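Local coordinates for protein probable thiosulfate sulfurtransferase (Thermus thermophilus, PDB 2EG4) that probably transfers sulfur from thiosulfate to cyanide as a member of the rhodanese family, and binds a zinc ion, at residues D11-P16 with V65-G70; L60-V65 with G86-L91. One frame throughout, in Å; residues are numbered along the deposited sequence.

Contact 1. Residues D11-P16 with V65-G70; sequences DTRPRP and VLYDEG. With SO4 (sulfate ion), chain F.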
ATOM      1  N   ASP A  11       7.544   5.562  11.120  1.00 13.89           N
ATOM      2  CA  ASP A  11       6.418   6.436  11.466  1.00 13.64           C
ATOM      3  C   ASP A  11       5.903   7.047  10.155  1.00 13.71           C
ATOM      4  O   ASP A  11       6.627   7.820   9.521  1.00 14.85           O
ATOM      5  CB  ASP A  11       6.993   7.536  12.369  1.00 14.21           C
ATOM      6  CG  ASP A  11       5.934   8.418  13.011  1.00 16.43           C
ATOM      7  OD1 ASP A  11       4.869   8.660  12.397  1.00 13.59           O
ATOM      8  OD2 ASP A  11       6.206   8.890  14.148  1.00 15.85           O
ATOM      9  N   THR A  12       4.663   6.732   9.758  1.00 13.54           N
ATOM     10  CA  THR A  12       4.143   7.256   8.482  1.00 12.10           C
ATOM     11  C   THR A  12       3.285   8.515   8.608  1.00 12.96           C
ATOM     12  O   THR A  12       2.635   8.934   7.653  1.00 14.42           O
ATOM     13  CB  THR A  12       3.363   6.149   7.729  1.00 15.24           C
ATOM     14  OG1 THR A  12       2.132   5.857   8.398  1.00 15.46           O
ATOM     15  CG2 THR A  12       4.173   4.867   7.733  1.00 14.77           C
ATOM     16  N   ARG A  13       3.284   9.128   9.786  1.00 13.09           N
ATOM     17  CA  ARG A  13       2.508  10.341  10.000  1.00 14.50           C
ATOM     18  C   ARG A  13       3.168  11.532   9.318  1.00 13.72           C
ATOM     19  O   ARG A  13       4.331  11.468   8.915  1.00 15.35           O
ATOM     20  CB  ARG A  13       2.405  10.634  11.507  1.00 14.52           C
ATOM     21  CG  ARG A  13       1.697   9.527  12.281  1.00 12.50           C
ATOM     22  CD  ARG A  13       1.698   9.864  13.788  1.00 13.25           C
ATOM     23  NE  ARG A  13       3.077   9.900  14.300  1.00 14.47           N
ATOM     24  CZ  ARG A  13       3.448  10.527  15.418  1.00 16.15           C
ATOM     25  NH1 ARG A  13       2.548  11.184  16.151  1.00 14.77           N
ATOM     26  NH2 ARG A  13       4.718  10.513  15.799  1.00 14.17           N
ATOM     27  N   PRO A  14       2.423  12.637   9.168  1.00 17.86           N
ATOM     28  CA  PRO A  14       3.001  13.829   8.544  1.00 21.95           C
ATOM     29  C   PRO A  14       4.201  14.285   9.398  1.00 23.08           C
ATOM     30  O   PRO A  14       4.246  14.067  10.628  1.00 19.09           O
ATOM     31  CB  PRO A  14       1.844  14.827   8.578  1.00 21.78           C
ATOM     32  CG  PRO A  14       0.640  13.946   8.435  1.00 23.09           C
ATOM     33  CD  PRO A  14       0.970  12.786   9.369  1.00 18.00           C
ATOM     34  N   ARG A  15       5.176  14.923   8.762  1.00 20.50           N
ATOM     35  CA  ARG A  15       6.367  15.349   9.478  1.00 21.37           C
ATOM     36  C   ARG A  15       6.118  16.167  10.748  1.00 22.60           C
ATOM     37  O   ARG A  15       6.807  15.969  11.740  1.00 21.46           O
ATOM     38  CB  ARG A  15       7.323  16.100   8.527  1.00 23.83           C
ATOM     39  CG  ARG A  15       8.612  16.588   9.192  1.00 23.75           C
ATOM     40  CD  ARG A  15       9.741  16.769   8.166  1.00 26.75           C
ATOM     41  NE  ARG A  15      10.504  15.536   7.957  1.00 26.85           N
ATOM     42  CZ  ARG A  15      11.376  15.033   8.829  1.00 31.09           C
ATOM     43  NH1 ARG A  15      11.608  15.657   9.977  1.00 30.04           N
ATOM     44  NH2 ARG A  15      12.012  13.894   8.558  1.00 30.64           N
ATOM     45  N   PRO A  16       5.149  17.096  10.736  1.00 21.76           N
ATOM     46  CA  PRO A  16       4.896  17.885  11.950  1.00 22.56           C
ATOM     47  C   PRO A  16       4.629  16.992  13.162  1.00 22.40           C
ATOM     48  O   PRO A  16       5.164  17.210  14.247  1.00 20.43           O
ATOM     49  CB  PRO A  16       3.665  18.706  11.578  1.00 26.01           C
ATOM     50  CG  PRO A  16       3.856  18.945  10.118  1.00 27.66           C
ATOM     51  CD  PRO A  16       4.317  17.575   9.615  1.00 24.74           C
ATOM     52  N   VAL A  65       8.326  -2.345  11.703  1.00 15.71           N
ATOM     53  CA  VAL A  65       6.999  -2.097  12.242  1.00 15.18           C
ATOM     54  C   VAL A  65       6.625  -0.676  11.847  1.00 16.25           C
ATOM     55  O   VAL A  65       7.300   0.269  12.238  1.00 15.81           O
ATOM     56  CB  VAL A  65       6.956  -2.198  13.793  1.00 17.04           C
ATOM     57  CG1 VAL A  65       5.588  -1.755  14.299  1.00 20.82           C
ATOM     58  CG2 VAL A  65       7.187  -3.657  14.223  1.00 17.72           C
ATOM     59  N   LEU A  66       5.567  -0.539  11.051  1.00 15.02           N
ATOM     60  CA  LEU A  66       5.143   0.799  10.637  1.00 14.54           C
ATOM     61  C   LEU A  66       3.948   1.237  11.481  1.00 13.82           C
ATOM     62  O   LEU A  66       3.029   0.451  11.720  1.00 15.08           O
ATOM     63  CB  LEU A  66       4.746   0.825   9.159  1.00 15.30           C
ATOM     64  CG  LEU A  66       5.843   0.455   8.144  1.00 13.41           C
ATOM     65  CD1 LEU A  66       5.753  -1.047   7.815  1.00 17.63           C
ATOM     66  CD2 LEU A  66       5.667   1.289   6.866  1.00 15.14           C
ATOM     67  N   TYR A  67       3.937   2.492  11.923  1.00 14.26           N
ATOM     68  CA  TYR A  67       2.815   2.938  12.731  1.00 12.64           C
ATOM     69  C   TYR A  67       2.264   4.296  12.285  1.00 15.37           C
ATOM     70  O   TYR A  67       2.974   5.112  11.701  1.00 14.33           O
ATOM     71  CB  TYR A  67       3.210   2.980  14.227  1.00 12.90           C
ATOM     72  CG  TYR A  67       4.222   4.050  14.602  1.00 12.69           C
ATOM     73  CD1 TYR A  67       3.814   5.348  14.943  1.00 11.21           C
ATOM     74  CD2 TYR A  67       5.590   3.763  14.627  1.00 14.73           C
ATOM     75  CE1 TYR A  67       4.749   6.334  15.297  1.00 13.65           C
ATOM     76  CE2 TYR A  67       6.537   4.738  14.991  1.00 15.35           C
ATOM     77  CZ  TYR A  67       6.107   6.020  15.320  1.00 14.25           C
ATOM     78  OH  TYR A  67       7.035   6.976  15.680  1.00 15.64           O
ATOM     79  N   ASP A  68       0.983   4.512  12.559  1.00 13.76           N
ATOM     80  CA  ASP A  68       0.288   5.746  12.211  1.00 13.44           C
ATOM     81  C   ASP A  68      -0.937   5.764  13.133  1.00 12.47           C
ATOM     82  O   ASP A  68      -1.194   4.806  13.879  1.00 14.33           O
ATOM     83  CB  ASP A  68      -0.123   5.722  10.729  1.00 13.32           C
ATOM     84  CG  ASP A  68      -0.383   7.110  10.157  1.00 15.20           C
ATOM     85  OD1 ASP A  68      -0.750   8.040  10.911  1.00 13.32           O
ATOM     86  OD2 ASP A  68      -0.233   7.251   8.920  1.00 16.74           O
ATOM     87  N   GLU A  69      -1.658   6.869  13.122  1.00 13.70           N
ATOM     88  CA  GLU A  69      -2.834   7.005  13.963  1.00 14.52           C
ATOM     89  C   GLU A  69      -4.011   6.413  13.190  1.00 16.09           C
ATOM     90  O   GLU A  69      -4.668   7.096  12.391  1.00 16.56           O
ATOM     91  CB  GLU A  69      -3.048   8.480  14.286  1.00 14.05           C
ATOM     92  CG  GLU A  69      -4.193   8.737  15.286  1.00 14.85           C
ATOM     93  CD  GLU A  69      -4.063   7.843  16.503  1.00 17.26           C
ATOM     94  OE1 GLU A  69      -2.964   7.810  17.099  1.00 15.75           O
ATOM     95  OE2 GLU A  69      -5.052   7.160  16.862  1.00 19.73           O
ATOM     96  N   GLY A  70      -4.245   5.133  13.431  1.00 17.13           N
ATOM     97  CA  GLY A  70      -5.311   4.431  12.736  1.00 18.34           C
ATOM     98  C   GLY A  70      -4.792   3.774  11.471  1.00 19.58           C
ATOM     99  O   GLY A  70      -3.633   3.964  11.070  1.00 16.06           O
TER
HETATM  100  S   SO4 F 505      10.895  13.457   5.087  1.00 57.52           S
HETATM  101  O1  SO4 F 505       9.912  14.508   5.509  1.00 57.63           O
HETATM  102  O2  SO4 F 505      10.350  12.706   3.907  1.00 60.44           O
HETATM  103  O3  SO4 F 505      12.190  14.111   4.709  1.00 60.71           O
HETATM  104  O4  SO4 F 505      11.126  12.502   6.220  1.00 57.31           O
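Asp11 lies against the phenol of Tyr67 where parallel strands 8-11 and 64-67 of the rhodanese-like fold end side by side, the two residues forming a bridge on the same face of the sheet. Asp11 CA sits over the ring, 4.0 Å from the centroid of Tyr67, in a CH-pi contact. Along the Asp11 side chain, CB comes 3.4 Å from Tyr67 CZ and CG passes Tyr67 CE1. The carboxylate runs past the ring toward the hydroxyl because chi1 (-171°) turns CG away from the backbone N, and the two planes are 49° apart. At the tip, OD2 accepts a weak bond from Tyr67 OH, which also pairs with the backbone N of Leu23. Arg13 grips the carboxylate side-on through the syn lone pairs: its NE reaches Asp11 OD1 at 2.9 Å and its NH2 Asp11 OD2 at 2.8 Å, both nearly in the guanidinium plane. NH2 also bonds to Gly21 O. Asp11 OD1 also takes Arg13 N, closing an Asx turn.

The backbones join through Thr12 N and Tyr67 O, 3.0 Å apart and almost straight (172°). Thr12 OG1 gives to Asp68 OD2 at 2.8 Å from above the carboxylate plane; Arg74 and Thr72 hold that oxygen too. Beyond the turn, Arg15 offers NE and NH2 to two oxygens of a sulfate, probably from the crystallisation liquor, with NE 2.7 Å from its O1; His28 binds the same ion. Arg13's guanidinium and backbone N-H bonds, with the weak hydroxyl bond beside them, probably keep Asp11 ionised and limit its rotation.

Contact 2. Residues L60-V65 with G86-L91; sequences LRSPVV and GLEVQL
The flat groups that meet between 60-65 and 86-91 are peptide planes. Leu87 lays its methyl CD2 over one face of the Arg61-Ser62 peptide, 3.8 Å from Arg61 C, while other peptides join through their polar edges. These edge bonds link neighbouring parallel strands of a beta-alpha-beta unit, 64-67 and 89-92, connected by helix 73-84. Val64 N gives to Glu88 O at 2.8 Å (169°), and Val64 O takes Gln90 N at 2.9 Å; the bond to Gln90 is more bent, at 141°. Val65 CA adds a C-H...O contact to Gln90 O, 3.4 Å away.

Leu87 turns its other methyl, CD1, to Val64 CG2 at 3.9 Å and to Leu60, whose side chain it crosses at about a right angle; Phe55 of helix 41-57 touches both leucines. Ahead of the cis peptide at Pro63, the Ser62 hydroxyl apparently stands in for a strand carbonyl. With OG beside its own backbone N (chi1 -63°), Ser62 receives Glu88 N at 2.8 Å, extending the pairing beyond the strand. The same OG is bridged by a water to Gly86, the residue that closes the preceding helix in a Schellman motif; the water donates to Gly86 O at 2.9 Å.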
ATOM      1  N   LEU A  60      17.026   0.372   7.074  1.00 26.31           N
ATOM      2  CA  LEU A  60      15.945  -0.581   7.233  1.00 25.05           C
ATOM      3  C   LEU A  60      16.435  -2.009   7.083  1.00 29.93           C
ATOM      4  O   LEU A  60      17.404  -2.283   6.360  1.00 30.75           O
ATOM      5  CB  LEU A  60      14.844  -0.323   6.207  1.00 22.63           C
ATOM      6  CG  LEU A  60      14.170   1.042   6.189  1.00 21.49           C
ATOM      7  CD1 LEU A  60      12.999   1.020   5.206  1.00 23.29           C
ATOM      8  CD2 LEU A  60      13.673   1.364   7.596  1.00 24.27           C
ATOM      9  N   ARG A  61      15.750  -2.909   7.774  1.00 27.27           N
ATOM     10  CA  ARG A  61      16.046  -4.336   7.771  1.00 30.70           C
ATOM     11  C   ARG A  61      14.872  -5.009   8.469  1.00 28.19           C
ATOM     12  O   ARG A  61      14.229  -4.393   9.325  1.00 30.07           O
ATOM     13  CB  ARG A  61      17.323  -4.609   8.555  1.00 34.75           C
ATOM     14  CG  ARG A  61      17.298  -4.006   9.946  1.00 39.87           C
ATOM     15  CD  ARG A  61      18.413  -4.537  10.822  1.00 44.97           C
ATOM     16  NE  ARG A  61      18.311  -4.019  12.184  1.00 48.46           N
ATOM     17  CZ  ARG A  61      17.269  -4.224  12.985  1.00 50.80           C
ATOM     18  NH1 ARG A  61      16.233  -4.942  12.562  1.00 49.34           N
ATOM     19  NH2 ARG A  61      17.260  -3.702  14.206  1.00 50.75           N
ATOM     20  N   SER A  62      14.578  -6.253   8.110  1.00 25.70           N
ATOM     21  CA  SER A  62      13.472  -6.967   8.742  1.00 26.51           C
ATOM     22  C   SER A  62      13.783  -7.259  10.206  1.00 27.73           C
ATOM     23  O   SER A  62      14.924  -7.576  10.562  1.00 26.33           O
ATOM     24  CB  SER A  62      13.198  -8.288   8.040  1.00 27.41           C
ATOM     25  OG  SER A  62      12.798  -8.088   6.705  1.00 27.58           O
ATOM     26  N   PRO A  63      12.767  -7.179  11.077  1.00 26.86           N
ATOM     27  CA  PRO A  63      11.382  -6.835  10.750  1.00 26.32           C
ATOM     28  C   PRO A  63      11.179  -5.335  10.887  1.00 24.10           C
ATOM     29  O   PRO A  63      11.890  -4.666  11.642  1.00 24.20           O
ATOM     30  CB  PRO A  63      10.593  -7.603  11.801  1.00 26.04           C
ATOM     31  CG  PRO A  63      11.458  -7.402  13.015  1.00 23.40           C
ATOM     32  CD  PRO A  63      12.874  -7.627  12.480  1.00 24.49           C
ATOM     33  N   VAL A  64      10.224  -4.802  10.136  1.00 21.75           N
ATOM     34  CA  VAL A  64       9.922  -3.379  10.210  1.00 19.22           C
ATOM     35  C   VAL A  64       8.501  -3.230  10.728  1.00 16.92           C
ATOM     36  O   VAL A  64       7.579  -3.918  10.284  1.00 18.57           O
ATOM     37  CB  VAL A  64      10.029  -2.675   8.820  1.00 19.51           C
ATOM     38  CG1 VAL A  64       9.539  -1.198   8.929  1.00 21.87           C
ATOM     39  CG2 VAL A  64      11.475  -2.706   8.348  1.00 24.58           C
ATOM     40  N   VAL A  65       8.326  -2.345  11.703  1.00 15.71           N
ATOM     41  CA  VAL A  65       6.999  -2.097  12.242  1.00 15.18           C
ATOM     42  C   VAL A  65       6.625  -0.676  11.847  1.00 16.25           C
ATOM     43  O   VAL A  65       7.300   0.269  12.238  1.00 15.81           O
ATOM     44  CB  VAL A  65       6.956  -2.198  13.793  1.00 17.04           C
ATOM     45  CG1 VAL A  65       5.588  -1.755  14.299  1.00 20.82           C
ATOM     46  CG2 VAL A  65       7.187  -3.657  14.223  1.00 17.72           C
ATOM     47  N   GLY A  86      10.510  -6.779  -0.162  1.00 20.08           N
ATOM     48  CA  GLY A  86      10.985  -7.972   0.525  1.00 23.96           C
ATOM     49  C   GLY A  86      11.193  -7.914   2.030  1.00 24.37           C
ATOM     50  O   GLY A  86      11.688  -8.873   2.627  1.00 24.80           O
ATOM     51  N   LEU A  87      10.865  -6.792   2.654  1.00 23.26           N
ATOM     52  CA  LEU A  87      11.016  -6.698   4.106  1.00 22.13           C
ATOM     53  C   LEU A  87       9.822  -7.326   4.800  1.00 24.84           C
ATOM     54  O   LEU A  87       8.720  -7.338   4.258  1.00 23.46           O
ATOM     55  CB  LEU A  87      11.104  -5.241   4.536  1.00 22.88           C
ATOM     56  CG  LEU A  87      12.351  -4.468   4.139  1.00 24.74           C
ATOM     57  CD1 LEU A  87      12.156  -2.994   4.480  1.00 21.71           C
ATOM     58  CD2 LEU A  87      13.550  -5.048   4.868  1.00 27.09           C
ATOM     59  N   GLU A  88      10.047  -7.865   6.000  1.00 22.66           N
ATOM     60  CA  GLU A  88       8.969  -8.433   6.795  1.00 23.15           C
ATOM     61  C   GLU A  88       8.362  -7.212   7.495  1.00 20.71           C
ATOM     62  O   GLU A  88       9.058  -6.503   8.199  1.00 21.27           O
ATOM     63  CB  GLU A  88       9.534  -9.420   7.819  1.00 28.99           C
ATOM     64  CG  GLU A  88      10.132 -10.665   7.159  1.00 38.21           C
ATOM     65  CD  GLU A  88       9.150 -11.336   6.193  1.00 43.16           C
ATOM     66  OE1 GLU A  88       8.013 -11.645   6.621  1.00 46.74           O
ATOM     67  OE2 GLU A  88       9.518 -11.555   5.011  1.00 45.48           O
ATOM     68  N   VAL A  89       7.084  -6.942   7.250  1.00 19.04           N
ATOM     69  CA  VAL A  89       6.453  -5.758   7.828  1.00 20.72           C
ATOM     70  C   VAL A  89       5.240  -6.041   8.677  1.00 20.33           C
ATOM     71  O   VAL A  89       4.541  -7.049   8.489  1.00 22.73           O
ATOM     72  CB  VAL A  89       6.026  -4.748   6.709  1.00 20.84           C
ATOM     73  CG1 VAL A  89       7.243  -4.323   5.922  1.00 20.49           C
ATOM     74  CG2 VAL A  89       5.003  -5.385   5.773  1.00 25.83           C
ATOM     75  N   GLN A  90       4.986  -5.140   9.622  1.00 20.73           N
ATOM     76  CA  GLN A  90       3.828  -5.251  10.489  1.00 19.83           C
ATOM     77  C   GLN A  90       3.257  -3.850  10.664  1.00 19.34           C
ATOM     78  O   GLN A  90       4.016  -2.892  10.747  1.00 20.14           O
ATOM     79  CB  GLN A  90       4.242  -5.815  11.850  1.00 24.89           C
ATOM     80  CG  GLN A  90       3.103  -6.031  12.813  1.00 34.22           C
ATOM     81  CD  GLN A  90       3.570  -6.757  14.063  1.00 40.56           C
ATOM     82  OE1 GLN A  90       4.378  -7.687  13.982  1.00 44.80           O
ATOM     83  NE2 GLN A  90       3.064  -6.344  15.220  1.00 43.10           N
ATOM     84  N   LEU A  91       1.932  -3.751  10.706  1.00 17.59           N
ATOM     85  CA  LEU A  91       1.238  -2.478  10.891  1.00 17.58           C
ATOM     86  C   LEU A  91       0.884  -2.334  12.378  1.00 18.71           C
ATOM     87  O   LEU A  91       0.506  -3.310  13.029  1.00 20.54           O
ATOM     88  CB  LEU A  91      -0.059  -2.454  10.078  1.00 19.16           C
ATOM     89  CG  LEU A  91       0.016  -2.606   8.556  1.00 26.69           C
ATOM     90  CD1 LEU A  91      -1.396  -2.746   7.998  1.00 28.52           C
ATOM     91  CD2 LEU A  91       0.715  -1.406   7.956  1.00 28.11           C
TER
HETATM   92  O   HOH W   1      13.491  -9.573   4.787  1.00 39.94           O

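From the N terminus the chain lays down strand 8-11 and turns through 11-16, then passes strand 27-28 and helix 41-57 before 65-70 returns beside it; contact 1 closes this loop of 48 intervening residues. Contact 2 starts just before that return, at 60-65, and closes the shorter excursion through helix 73-84 when 86-91 arrives. The two loops therefore cross; Val65 lies in both ranges, though it touches across the segments in contact 2 alone. Strand 64-67 is the common member: contact 1 ties its end to 8-11, contact 2 its start to 89-92. Between them, Leu66 N probably bonds to Gln90 O at 2.8 Å, continuing the parallel sheet of the N-terminal rhodanese-like domain.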